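Type IV secretion system protein DotB (Yersinia pseudotuberculosis IP 31758, PDB 6GEF) probably hydrolyses ATP as a six-subunit AAA+ ATPase of a type IVb secretion system. Local coordinates at residues Arg350-Leu353 and Leu354-Asp358; Ser307-Gly310 and Ala311-Asp315; Ala363-Val366 and Arg367-Asp371; Ala295-Arg298 and Arg299-Arg303; Gln269-Glu272 and Ser273-Ala277. One frame throughout, in Å; residues are numbered along the deposited sequence.

All five interactions are local contacts within single helices. Along the chain the order is interaction 5 (helix 268-280), 4 (helix 293-302), 2 (helix 306-319), 1 (helix 347-355) and 3 (helix 362-372). Interactions 4 and 2 have centres about 12 Å apart and sit on consecutive helices; interactions 1 and 3, about 11 Å apart, do likewise. Interaction 2 also touches 1 and 5, and interaction 4 touches 3 and 5. The most distant pair is 3 and 5, with centres about 24 Å apart. Together they trace a connected group of helices from helix 268-280, beside the mixed sheet, to helix 362-372. Interactions 1, 2, 4 and 5 also reach neighbouring subunits.

Interaction 1: residues Arg350-Leu353 and Leu354-Asp358; sequences REQL and LSLSD
L354 has its CG beside its own backbone N, opposite the carbonyl carbon (chi1 -62°), which lays the side chain back over R350. Its CG lies 3.5 Å from R350 O. The backbone N of L354 donates to that same oxygen, at 2.9 Å from R350 O. The bond is almost straight, at 173°. One carbonyl thus receives the N-H and carries the leucine CG against it.

Q352 works on another side of the helix. Its CG stands opposite the backbone N, and a bend at chi2 (44°) swings the amide forward along the chain. The amide OE1 then comes within 4.0 Å of S355 CB, and L356 CD2 is its next neighbour, 4.2 Å from Q352 OE1. These are van der Waals contacts of an amide oxygen with carbon.

The helix is ending here. S355 N makes a weak bond to Q352 O at 3.3 Å, a step of three residues, and L356 is the first residue to leave helical angles. The chain then turns so that D358 CB comes back to 3.4 Å from L353 O.

Outside the contact, L353 packs on V362 of helix 362-372, and L354 on V317 of helix 306-319 as well as on H393 of the second subunit. The guanidinium of R350 leads off to weak bonds with V317 O and E318 O.

The chemistry is uneven: one strong backbone bond secures the turn, the end is held weakly, and the leucines bind it to neighbouring helices by apolar contact.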
loop_
_atom_site.group_PDB
_atom_site.type_symbol
_atom_site.label_atom_id
_atom_site.label_comp_id
_atom_site.label_asym_id
_atom_site.label_seq_id
_atom_site.Cartn_x
_atom_site.Cartn_y
_atom_site.Cartn_z
ATOM N N ARG A 350 32.267 -24.070 -23.965
ATOM C CA ARG A 350 31.925 -23.828 -22.573
ATOM C C ARG A 350 33.169 -23.676 -21.671
ATOM O O ARG A 350 33.336 -22.651 -21.012
ATOM C CB ARG A 350 31.053 -24.972 -22.043
ATOM C CG ARG A 350 29.574 -24.827 -22.319
ATOM C CD ARG A 350 28.898 -26.181 -22.522
ATOM N NE ARG A 350 27.504 -26.151 -22.153
ATOM C CZ ARG A 350 26.663 -27.154 -22.378
ATOM N NH1 ARG A 350 27.097 -28.293 -22.990
ATOM N NH2 ARG A 350 25.370 -27.053 -21.997
ATOM N N GLU A 351 34.075 -24.659 -21.773
ATOM C CA GLU A 351 35.298 -24.595 -20.992
ATOM C C GLU A 351 36.086 -23.307 -21.274
ATOM O O GLU A 351 36.559 -22.648 -20.340
ATOM C CB GLU A 351 36.176 -25.808 -21.260
ATOM C CG GLU A 351 36.019 -26.929 -20.228
ATOM C CD GLU A 351 37.083 -28.007 -20.432
ATOM O OE1 GLU A 351 37.623 -28.520 -19.402
ATOM O OE2 GLU A 351 37.427 -28.343 -21.615
ATOM N N GLN A 352 36.145 -22.916 -22.541
ATOM C CA GLN A 352 36.834 -21.688 -22.900
ATOM C C GLN A 352 36.194 -20.462 -22.249
ATOM O O GLN A 352 36.891 -19.569 -21.767
ATOM C CB GLN A 352 36.886 -21.519 -24.420
ATOM C CG GLN A 352 37.704 -20.314 -24.871
ATOM C CD GLN A 352 39.030 -20.151 -24.130
ATOM O OE1 GLN A 352 39.141 -20.379 -22.935
ATOM N NE2 GLN A 352 40.066 -19.863 -24.861
ATOM N N LEU A 353 34.859 -20.442 -22.209
ATOM C CA LEU A 353 34.167 -19.280 -21.655
ATOM C C LEU A 353 34.324 -19.222 -20.155
ATOM O O LEU A 353 34.522 -18.136 -19.584
ATOM C CB LEU A 353 32.689 -19.298 -22.061
ATOM C CG LEU A 353 32.356 -18.801 -23.459
ATOM C CD1 LEU A 353 30.924 -19.166 -23.823
ATOM C CD2 LEU A 353 32.587 -17.297 -23.527
ATOM N N LEU A 354 34.207 -20.364 -19.478
ATOM C CA LEU A 354 34.448 -20.412 -18.033
ATOM C C LEU A 354 35.914 -20.029 -17.661
ATOM O O LEU A 354 36.140 -19.312 -16.712
ATOM C CB LEU A 354 34.144 -21.781 -17.476
ATOM C CG LEU A 354 32.709 -22.280 -17.599
ATOM C CD1 LEU A 354 32.644 -23.802 -17.353
ATOM C CD2 LEU A 354 31.837 -21.475 -16.629
ATOM N N SER A 355 36.841 -20.384 -18.544
ATOM C CA SER A 355 38.238 -20.530 -18.109
ATOM C C SER A 355 38.991 -19.203 -17.985
ATOM O O SER A 355 39.615 -18.950 -16.965
ATOM C CB SER A 355 39.011 -21.445 -19.061
ATOM O OG SER A 355 38.283 -22.628 -19.363
ATOM N N LEU A 356 38.756 -18.315 -18.939
ATOM C CA LEU A 356 39.242 -16.933 -18.830
ATOM C C LEU A 356 38.851 -16.308 -17.513
ATOM O O LEU A 356 38.243 -16.977 -16.653
ATOM C CB LEU A 356 38.685 -16.120 -20.007
ATOM C CG LEU A 356 39.399 -16.364 -21.368
ATOM C CD1 LEU A 356 39.404 -15.107 -22.247
ATOM C CD2 LEU A 356 40.848 -16.897 -21.292
ATOM N N SER A 357 39.224 -15.073 -17.281
ATOM C CA SER A 357 38.752 -14.320 -16.112
ATOM C C SER A 357 37.204 -14.322 -16.057
ATOM O O SER A 357 36.604 -14.571 -15.018
ATOM C CB SER A 357 39.293 -12.905 -16.115
ATOM O OG SER A 357 38.626 -12.093 -15.189
ATOM N N ASP A 358 36.572 -14.030 -17.204
ATOM C CA ASP A 358 35.144 -14.137 -17.368
ATOM C C ASP A 358 34.312 -13.213 -16.451
ATOM O O ASP A 358 33.089 -13.296 -16.415
ATOM C CB ASP A 358 34.664 -15.604 -17.260
ATOM C CG ASP A 358 34.077 -15.934 -15.895
ATOM O OD1 ASP A 358 33.626 -15.000 -15.192
ATOM O OD2 ASP A 358 34.073 -17.109 -15.545
#

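Interaction 2: residues Ser307-Gly310 and Ala311-Asp315; sequences SVRG and AAIYD
V308 O, R309 O and G310 O accept bonds from A312 N, I313 N and Y314 N, each at 2.9 Å, in the regular four-residue step of an alpha helix. The middle bond differs from the others, for I313 N approaches R309 O from above the carbonyl plane.

R309 and I313 supply the side-chain contact. R309 CG stands opposite its backbone N (chi1 174°), and this methylene meets I313 CD1 at 3.8 Å. The two side chains cross obliquely. Past the methylenes, R309 bends at chi3 and sends its guanidinium to F304 O, so its charge takes no part in the contact with I313. On another side, A311 CB rests 3.6 Å from V308 O. The Y314 side chain touches G310 through its CB, 3.7 Å from G310 O, and the ring leads away.

The far ends face another copy of the protein. Y314 OH bonds weakly to H393 of the second subunit, and D315 forms a salt bridge with R397 of that subunit. The helix is packed on two sides: R309 and I313 meet I301 of helix 293-302 in the same chain, and A311, Y314 and D315 line the junction with the second subunit of the six-chain assembly.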
loop_
_atom_site.group_PDB
_atom_site.type_symbol
_atom_site.label_atom_id
_atom_site.label_comp_id
_atom_site.label_asym_id
_atom_site.label_seq_id
_atom_site.Cartn_x
_atom_site.Cartn_y
_atom_site.Cartn_z
ATOM N N SER A 307 26.623 -9.320 -7.403
ATOM C CA SER A 307 26.704 -10.377 -6.389
ATOM C C SER A 307 26.307 -11.747 -6.960
ATOM O O SER A 307 27.010 -12.732 -6.811
ATOM C CB SER A 307 25.822 -10.041 -5.188
ATOM O OG SER A 307 24.473 -9.862 -5.596
ATOM N N VAL A 308 25.196 -11.783 -7.682
ATOM C CA VAL A 308 24.720 -13.036 -8.259
ATOM C C VAL A 308 25.334 -13.320 -9.638
ATOM O O VAL A 308 25.152 -14.399 -10.175
ATOM C CB VAL A 308 23.165 -13.056 -8.361
ATOM C CG1 VAL A 308 22.647 -14.351 -8.943
ATOM C CG2 VAL A 308 22.529 -12.769 -7.015
ATOM N N ARG A 309 26.101 -12.375 -10.182
ATOM C CA ARG A 309 26.397 -12.390 -11.606
ATOM C C ARG A 309 27.414 -13.451 -11.996
ATOM O O ARG A 309 27.435 -13.916 -13.127
ATOM C CB ARG A 309 26.890 -11.020 -12.084
ATOM C CG ARG A 309 27.346 -11.009 -13.520
ATOM C CD ARG A 309 27.451 -9.565 -14.044
ATOM N NE ARG A 309 26.223 -8.826 -13.808
ATOM C CZ ARG A 309 26.074 -7.545 -14.082
ATOM N NH1 ARG A 309 27.070 -6.843 -14.598
ATOM N NH2 ARG A 309 24.913 -6.913 -13.858
ATOM N N GLY A 310 28.285 -13.844 -11.063
ATOM C CA GLY A 310 29.159 -14.996 -11.272
ATOM C C GLY A 310 28.402 -16.296 -11.426
ATOM O O GLY A 310 28.542 -17.002 -12.416
ATOM N N ALA A 311 27.596 -16.621 -10.430
ATOM C CA ALA A 311 26.708 -17.783 -10.511
ATOM C C ALA A 311 25.888 -17.728 -11.794
ATOM O O ALA A 311 25.740 -18.739 -12.488
ATOM C CB ALA A 311 25.807 -17.836 -9.285
ATOM N N ALA A 312 25.332 -16.564 -12.115
ATOM C CA ALA A 312 24.492 -16.448 -13.289
ATOM C C ALA A 312 25.291 -16.695 -14.554
ATOM O O ALA A 312 24.771 -17.283 -15.524
ATOM C CB ALA A 312 23.799 -15.079 -13.331
ATOM N N ILE A 313 26.529 -16.236 -14.610
ATOM C CA ILE A 313 27.372 -16.496 -15.769
ATOM C C ILE A 313 27.687 -17.966 -15.889
ATOM O O ILE A 313 27.662 -18.529 -16.987
ATOM C CB ILE A 313 28.651 -15.607 -15.713
ATOM C CG1 ILE A 313 28.277 -14.149 -15.964
ATOM C CG2 ILE A 313 29.661 -16.044 -16.732
ATOM C CD1 ILE A 313 29.397 -13.196 -15.787
ATOM N N TYR A 314 28.034 -18.610 -14.788
ATOM C CA TYR A 314 28.342 -20.043 -14.812
ATOM C C TYR A 314 27.126 -20.850 -15.300
ATOM O O TYR A 314 27.222 -21.615 -16.262
ATOM C CB TYR A 314 28.784 -20.515 -13.440
ATOM C CG TYR A 314 29.124 -21.993 -13.405
ATOM C CD1 TYR A 314 28.132 -22.961 -13.333
ATOM C CD2 TYR A 314 30.449 -22.418 -13.382
ATOM C CE1 TYR A 314 28.447 -24.297 -13.284
ATOM C CE2 TYR A 314 30.775 -23.748 -13.349
ATOM C CZ TYR A 314 29.758 -24.694 -13.299
ATOM O OH TYR A 314 30.056 -26.044 -13.242
ATOM N N ASP A 315 25.981 -20.655 -14.657
ATOM C CA ASP A 315 24.766 -21.310 -15.117
ATOM C C ASP A 315 24.494 -21.021 -16.599
ATOM O O ASP A 315 24.146 -21.920 -17.354
ATOM C CB ASP A 315 23.563 -20.871 -14.255
ATOM C CG ASP A 315 23.358 -21.765 -13.055
ATOM O OD1 ASP A 315 23.728 -22.943 -13.121
ATOM O OD2 ASP A 315 22.821 -21.323 -12.041
#

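Interaction 3: residues Ala363-Val366 and Arg367-Asp371; sequences ASEV and RRLVD
E365 reaches across one turn to R368 and L369. From CB its chain passes to CG, which packs on L356 just past the end of helix 347-355. It then bends at chi2 (-83°), which turns the carboxylate forward along the helix. CD lies 3.5 Å above the plane of the R368 guanidinium, towards its rim. One oxygen, OE2, makes a salt bridge to R368 NH1 at 2.5 Å. The other, OE1, lies against an apolar neighbour, 3.2 Å from L369 CD1, and also packs on Q352. Carboxylate and guanidinium planes are 79° apart. The acid therefore comes over a face of the guanidinium, and a flat two-pronged pairing is not formed. R368 has a second partner, since its NE forms a salt bridge with E372. Acids at two points probably fix the rotation of this arginine.

R367 lies on another side of the helix. A bend at chi3 (58°) folds its chain back, and CZ comes over S364 CA at 4.1 Å. R367 NH2 is 3.6 Å from S364 OG, a loose approach. Beneath the side chains, R367 N, R368 N and L369 N bond to A363 O, S364 O and E365 O.

A363 and V366 face helix 293-302 at S294, while L369 packs on I349 and on L343 of strand 336-344. The arrangement is an amphipathic helix with an i to i+3 glutamate-arginine salt bridge, wedged between two other helices and a strand.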
loop_
_atom_site.group_PDB
_atom_site.type_symbol
_atom_site.label_atom_id
_atom_site.label_comp_id
_atom_site.label_asym_id
_atom_site.label_seq_id
_atom_site.Cartn_x
_atom_site.Cartn_y
_atom_site.Cartn_z
ATOM N N ALA A 363 31.116 -11.639 -23.153
ATOM C CA ALA A 363 30.566 -11.139 -24.393
ATOM C C ALA A 363 31.632 -11.119 -25.486
ATOM O O ALA A 363 31.538 -11.817 -26.488
ATOM C CB ALA A 363 29.980 -9.749 -24.166
ATOM N N SER A 364 32.662 -10.282 -25.298
ATOM C CA SER A 364 33.803 -10.272 -26.192
ATOM C C SER A 364 34.242 -11.707 -26.558
ATOM O O SER A 364 34.257 -12.074 -27.733
ATOM C CB SER A 364 34.962 -9.511 -25.538
ATOM O OG SER A 364 35.664 -8.742 -26.493
ATOM N N GLU A 365 34.563 -12.508 -25.549
ATOM C CA GLU A 365 35.095 -13.831 -25.809
ATOM C C GLU A 365 34.156 -14.656 -26.676
ATOM O O GLU A 365 34.605 -15.535 -27.427
ATOM C CB GLU A 365 35.403 -14.566 -24.491
ATOM C CG GLU A 365 36.872 -14.797 -24.237
ATOM C CD GLU A 365 37.428 -16.021 -24.926
ATOM O OE1 GLU A 365 36.636 -16.970 -25.102
ATOM O OE2 GLU A 365 38.620 -16.074 -25.275
ATOM N N VAL A 366 32.823 -14.471 -26.521
ATOM C CA VAL A 366 31.888 -15.192 -27.345
ATOM C C VAL A 366 31.785 -14.622 -28.760
ATOM O O VAL A 366 31.465 -15.361 -29.689
ATOM C CB VAL A 366 30.516 -15.275 -26.642
ATOM C CG1 VAL A 366 29.701 -14.044 -26.909
ATOM C CG2 VAL A 366 29.740 -16.519 -27.112
ATOM N N ARG A 367 32.024 -13.338 -28.931
ATOM C CA ARG A 367 32.223 -12.777 -30.258
ATOM C C ARG A 367 33.392 -13.434 -30.945
ATOM O O ARG A 367 33.270 -14.054 -32.001
ATOM C CB ARG A 367 32.400 -11.252 -30.169
ATOM C CG ARG A 367 32.488 -10.577 -31.530
ATOM C CD ARG A 367 32.007 -9.141 -31.483
ATOM N NE ARG A 367 32.737 -8.322 -30.537
ATOM C CZ ARG A 367 32.324 -7.980 -29.312
ATOM N NH1 ARG A 367 31.145 -8.400 -28.864
ATOM N NH2 ARG A 367 33.120 -7.246 -28.527
ATOM N N ARG A 368 34.588 -13.256 -30.391
ATOM C CA ARG A 368 35.749 -14.057 -30.819
ATOM C C ARG A 368 35.345 -15.499 -31.167
ATOM O O ARG A 368 35.641 -15.989 -32.240
ATOM C CB ARG A 368 36.803 -14.053 -29.707
ATOM C CG ARG A 368 38.232 -13.950 -30.229
ATOM C CD ARG A 368 39.172 -14.770 -29.389
ATOM N NE ARG A 368 38.746 -16.166 -29.259
ATOM C CZ ARG A 368 39.116 -16.994 -28.294
ATOM N NH1 ARG A 368 39.977 -16.592 -27.363
ATOM N NH2 ARG A 368 38.649 -18.229 -28.259
ATOM N N LEU A 369 34.634 -16.157 -30.256
ATOM C CA LEU A 369 34.375 -17.584 -30.429
ATOM C C LEU A 369 33.437 -17.853 -31.596
ATOM O O LEU A 369 33.542 -18.913 -32.230
ATOM C CB LEU A 369 33.834 -18.177 -29.117
ATOM C CG LEU A 369 34.865 -18.616 -28.092
ATOM C CD1 LEU A 369 34.348 -18.465 -26.669
ATOM C CD2 LEU A 369 35.273 -20.054 -28.347
ATOM N N VAL A 370 32.501 -16.964 -31.860
ATOM C CA VAL A 370 31.679 -17.084 -33.057
ATOM C C VAL A 370 32.521 -16.855 -34.289
ATOM O O VAL A 370 32.358 -17.555 -35.317
ATOM C CB VAL A 370 30.454 -16.147 -33.000
ATOM C CG1 VAL A 370 29.819 -16.160 -31.616
ATOM C CG2 VAL A 370 30.825 -14.754 -33.386
ATOM N N ASP A 371 33.422 -15.872 -34.253
ATOM C CA ASP A 371 34.401 -15.706 -35.330
ATOM C C ASP A 371 35.170 -17.006 -35.646
ATOM O O ASP A 371 35.183 -17.448 -36.782
ATOM C CB ASP A 371 35.397 -14.610 -34.966
ATOM C CG ASP A 371 34.780 -13.244 -34.879
ATOM O OD1 ASP A 371 33.575 -13.076 -35.210
ATOM O OD2 ASP A 371 35.502 -12.299 -34.507
#

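Interaction 4: residues Ala295-Arg298 and Arg299-Arg303; sequences AVMR and RLISR
V296 and L300 stand one turn apart, as do M297 and I301. Each pair sets a carbon of one side chain loosely against the CD1 of the next: V296 CG2 to L300 CD1 at 4.5 Å, and M297 CG to I301 CD1 at 4.4 Å. The two pairs form adjoining apolar strips along the helix. The backbone below is regular, with L300 N bonding to V296 O and I301 N to M297 O.

The polar side is built differently. S302 OG sits between its backbone N and carbonyl carbon (chi1 67°), from where it donates to R299 O at 2.5 Å. The same hydroxyl accepts from R303 NH2 at 3.0 Å, and it lies in the plane of that guanidinium. R299 NE stands over a face of the R303 guanidinium, 3.8 Å above the plane. Both arginines form salt bridges with D315 of the third subunit, whose carboxylate gathers the two charges.

The helix lies between several elements. V296 and L300 pack on M181 of strand 179-183, and M297 and L300 on L316 of helix 306-319. Towards helix 362-372, M297 and I301 meet V362, and R298 meets A363.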
loop_
_atom_site.group_PDB
_atom_site.type_symbol
_atom_site.label_atom_id
_atom_site.label_comp_id
_atom_site.label_asym_id
_atom_site.label_seq_id
_atom_site.Cartn_x
_atom_site.Cartn_y
_atom_site.Cartn_z
ATOM N N ALA A 295 25.821 -9.971 -28.128
ATOM C CA ALA A 295 24.840 -9.067 -27.535
ATOM C C ALA A 295 23.845 -9.823 -26.676
ATOM O O ALA A 295 23.342 -9.277 -25.687
ATOM C CB ALA A 295 24.119 -8.271 -28.639
ATOM N N VAL A 296 23.531 -11.070 -27.042
ATOM C CA VAL A 296 22.605 -11.870 -26.248
ATOM C C VAL A 296 23.234 -12.220 -24.928
ATOM O O VAL A 296 22.601 -12.166 -23.848
ATOM C CB VAL A 296 22.068 -13.060 -27.036
ATOM C CG1 VAL A 296 22.653 -13.054 -28.428
ATOM C CG2 VAL A 296 22.336 -14.341 -26.304
ATOM N N MET A 297 24.466 -12.708 -24.946
ATOM C CA MET A 297 25.213 -12.941 -23.712
ATOM C C MET A 297 25.202 -11.702 -22.830
ATOM O O MET A 297 24.752 -11.729 -21.683
ATOM C CB MET A 297 26.637 -13.372 -24.030
ATOM C CG MET A 297 27.045 -14.696 -23.388
ATOM S SD MET A 297 26.061 -16.068 -23.949
ATOM C CE MET A 297 27.010 -17.405 -23.121
ATOM N N ARG A 298 25.706 -10.582 -23.344
ATOM C CA ARG A 298 25.653 -9.323 -22.622
ATOM C C ARG A 298 24.250 -9.063 -21.992
ATOM O O ARG A 298 24.152 -8.761 -20.821
ATOM C CB ARG A 298 25.974 -8.159 -23.583
ATOM C CG ARG A 298 27.414 -7.925 -23.835
ATOM C CD ARG A 298 28.119 -7.545 -22.535
ATOM N NE ARG A 298 28.664 -6.203 -22.499
ATOM C CZ ARG A 298 29.534 -5.712 -23.372
ATOM N NH1 ARG A 298 29.890 -6.425 -24.461
ATOM N NH2 ARG A 298 30.034 -4.475 -23.166
ATOM N N ARG A 299 23.203 -9.266 -22.793
ATOM C CA ARG A 299 21.899 -8.859 -22.372
ATOM C C ARG A 299 21.403 -9.740 -21.236
ATOM O O ARG A 299 20.852 -9.260 -20.231
ATOM C CB ARG A 299 20.918 -8.894 -23.564
ATOM C CG ARG A 299 19.436 -8.768 -23.176
ATOM C CD ARG A 299 18.768 -7.629 -23.920
ATOM N NE ARG A 299 17.550 -7.199 -23.285
ATOM C CZ ARG A 299 16.355 -7.754 -23.436
ATOM N NH1 ARG A 299 16.219 -8.847 -24.207
ATOM N NH2 ARG A 299 15.301 -7.245 -22.795
ATOM N N LEU A 300 21.522 -11.052 -21.393
ATOM C CA LEU A 300 21.126 -11.964 -20.325
ATOM C C LEU A 300 21.938 -11.713 -19.078
ATOM O O LEU A 300 21.394 -11.734 -17.958
ATOM C CB LEU A 300 21.258 -13.415 -20.791
ATOM C CG LEU A 300 20.412 -13.853 -21.981
ATOM C CD1 LEU A 300 20.675 -15.313 -22.258
ATOM C CD2 LEU A 300 18.951 -13.505 -21.721
ATOM N N ILE A 301 23.248 -11.498 -19.215
ATOM C CA ILE A 301 24.090 -11.262 -18.044
ATOM C C ILE A 301 23.684 -9.990 -17.317
ATOM O O ILE A 301 23.756 -9.931 -16.093
ATOM C CB ILE A 301 25.580 -11.248 -18.468
ATOM C CG1 ILE A 301 26.080 -12.678 -18.689
ATOM C CG2 ILE A 301 26.452 -10.501 -17.468
ATOM C CD1 ILE A 301 27.379 -12.720 -19.470
ATOM N N SER A 302 23.265 -8.966 -18.068
ATOM C CA SER A 302 22.952 -7.678 -17.463
ATOM C C SER A 302 21.853 -7.805 -16.396
ATOM O O SER A 302 21.839 -7.061 -15.436
ATOM C CB SER A 302 22.566 -6.669 -18.528
ATOM O OG SER A 302 21.335 -7.020 -19.145
ATOM N N ARG A 303 20.953 -8.769 -16.587
ATOM C CA ARG A 303 19.782 -8.856 -15.727
ATOM C C ARG A 303 20.112 -9.238 -14.299
ATOM O O ARG A 303 19.257 -9.110 -13.420
ATOM C CB ARG A 303 18.744 -9.822 -16.332
ATOM C CG ARG A 303 17.717 -9.110 -17.217
ATOM C CD ARG A 303 18.147 -9.098 -18.656
ATOM N NE ARG A 303 18.764 -7.825 -19.016
ATOM C CZ ARG A 303 18.087 -6.735 -19.394
ATOM N NH1 ARG A 303 16.769 -6.729 -19.431
ATOM N NH2 ARG A 303 18.735 -5.644 -19.702
#

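Interaction 5: residues Gln269-Glu272 and Ser273-Ala277; sequences QSIE and SAFEA
I271 and F275 make the tight half of this contact. The two side chains lie side by side and point the same way. I271 CG2 stands opposite its backbone N and sits over the face of the ring, 4.2 Å from the F275 centroid and 27° off the ring normal. This is a CH-pi contact, with I271 CG2 3.9 Å from both F275 CZ and F275 CE2. With CG beside the backbone N (chi1 -76°), the F275 ring is laid back along the helix, and I271 O lies 3.5 Å above its plane, near the rim. That oxygen accepts from F275 N at 2.9 Å. A274 joins this packed side and meets I179. F275 also touches I179, and further along D315 and L316.

The other side is looser and more polar. Q269, E272, S273 and E276 make mostly backbone bonds here, such as S273 N to Q269 O. The side chain of E276 extends outward, and its OE1 is hydrogen-bonded to S187 of the second subunit. E272 OE2 forms a long, weak ion pair with K268. S270 OG turns back to D267 O and R266 N.

S187 lies within a probable P-loop, so E276 may meet a neighbour's nucleotide-binding loop. Helix 268-280 is the connecting helix of a beta-alpha-beta crossover between strands 259-264 and 284-288, as in P-loop NTPases.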
loop_
_atom_site.group_PDB
_atom_site.type_symbol
_atom_site.label_atom_id
_atom_site.label_comp_id
_atom_site.label_asym_id
_atom_site.label_seq_id
_atom_site.Cartn_x
_atom_site.Cartn_y
_atom_site.Cartn_z
ATOM N N GLN A 269 13.856 -13.311 -13.839
ATOM C CA GLN A 269 13.049 -14.472 -13.472
ATOM C C GLN A 269 12.858 -15.388 -14.685
ATOM O O GLN A 269 12.805 -16.616 -14.545
ATOM C CB GLN A 269 11.707 -14.056 -12.872
ATOM C CG GLN A 269 10.719 -15.200 -12.774
ATOM C CD GLN A 269 9.461 -14.905 -12.028
ATOM O OE1 GLN A 269 9.175 -15.589 -11.075
ATOM N NE2 GLN A 269 8.710 -13.902 -12.461
ATOM N N SER A 270 12.663 -14.830 -15.870
ATOM C CA SER A 270 12.564 -15.641 -17.072
ATOM C C SER A 270 13.843 -16.442 -17.314
ATOM O O SER A 270 13.816 -17.639 -17.604
ATOM C CB SER A 270 12.229 -14.776 -18.280
ATOM O OG SER A 270 13.255 -13.867 -18.557
ATOM N N ILE A 271 14.993 -15.778 -17.224
ATOM C CA ILE A 271 16.269 -16.453 -17.426
ATOM C C ILE A 271 16.461 -17.551 -16.386
ATOM O O ILE A 271 16.859 -18.681 -16.717
ATOM C CB ILE A 271 17.441 -15.451 -17.386
ATOM C CG1 ILE A 271 17.183 -14.303 -18.386
ATOM C CG2 ILE A 271 18.755 -16.127 -17.677
ATOM C CD1 ILE A 271 18.072 -13.108 -18.155
ATOM N N GLU A 272 16.159 -17.244 -15.117
ATOM C CA GLU A 272 16.327 -18.236 -14.054
ATOM C C GLU A 272 15.390 -19.435 -14.252
ATOM O O GLU A 272 15.805 -20.564 -14.053
ATOM C CB GLU A 272 16.091 -17.587 -12.696
ATOM C CG GLU A 272 17.260 -16.794 -12.166
ATOM C CD GLU A 272 16.955 -16.206 -10.765
ATOM O OE1 GLU A 272 15.747 -15.832 -10.446
ATOM O OE2 GLU A 272 17.936 -16.086 -9.967
ATOM N N SER A 273 14.175 -19.175 -14.681
ATOM C CA SER A 273 13.229 -20.272 -14.943
ATOM C C SER A 273 13.681 -21.101 -16.113
ATOM O O SER A 273 13.524 -22.321 -16.125
ATOM C CB SER A 273 11.813 -19.722 -15.136
ATOM O OG SER A 273 10.914 -20.810 -15.281
ATOM N N ALA A 274 14.215 -20.484 -17.155
ATOM C CA ALA A 274 14.892 -21.241 -18.218
ATOM C C ALA A 274 15.989 -22.121 -17.639
ATOM O O ALA A 274 16.136 -23.271 -18.021
ATOM C CB ALA A 274 15.444 -20.278 -19.265
ATOM N N PHE A 275 16.796 -21.572 -16.730
ATOM C CA PHE A 275 17.838 -22.379 -16.099
ATOM C C PHE A 275 17.254 -23.584 -15.393
ATOM O O PHE A 275 17.763 -24.698 -15.517
ATOM C CB PHE A 275 18.658 -21.499 -15.134
ATOM C CG PHE A 275 19.618 -20.583 -15.811
ATOM C CD1 PHE A 275 20.034 -20.831 -17.130
ATOM C CD2 PHE A 275 20.120 -19.482 -15.153
ATOM C CE1 PHE A 275 20.918 -19.979 -17.766
ATOM C CE2 PHE A 275 21.018 -18.615 -15.797
ATOM C CZ PHE A 275 21.404 -18.862 -17.090
ATOM N N GLU A 276 16.211 -23.385 -14.599
ATOM C CA GLU A 276 15.577 -24.479 -13.863
ATOM C C GLU A 276 15.035 -25.539 -14.827
ATOM O O GLU A 276 15.275 -26.729 -14.652
ATOM C CB GLU A 276 14.488 -23.962 -12.938
ATOM C CG GLU A 276 13.694 -25.038 -12.234
ATOM C CD GLU A 276 12.636 -24.512 -11.277
ATOM O OE1 GLU A 276 12.088 -25.310 -10.481
ATOM O OE2 GLU A 276 12.249 -23.317 -11.315
ATOM N N ALA A 277 14.291 -25.112 -15.836
ATOM C CA ALA A 277 13.749 -26.035 -16.826
ATOM C C ALA A 277 14.866 -26.841 -17.492
ATOM O O ALA A 277 14.801 -28.075 -17.563
ATOM C CB ALA A 277 12.936 -25.290 -17.877
#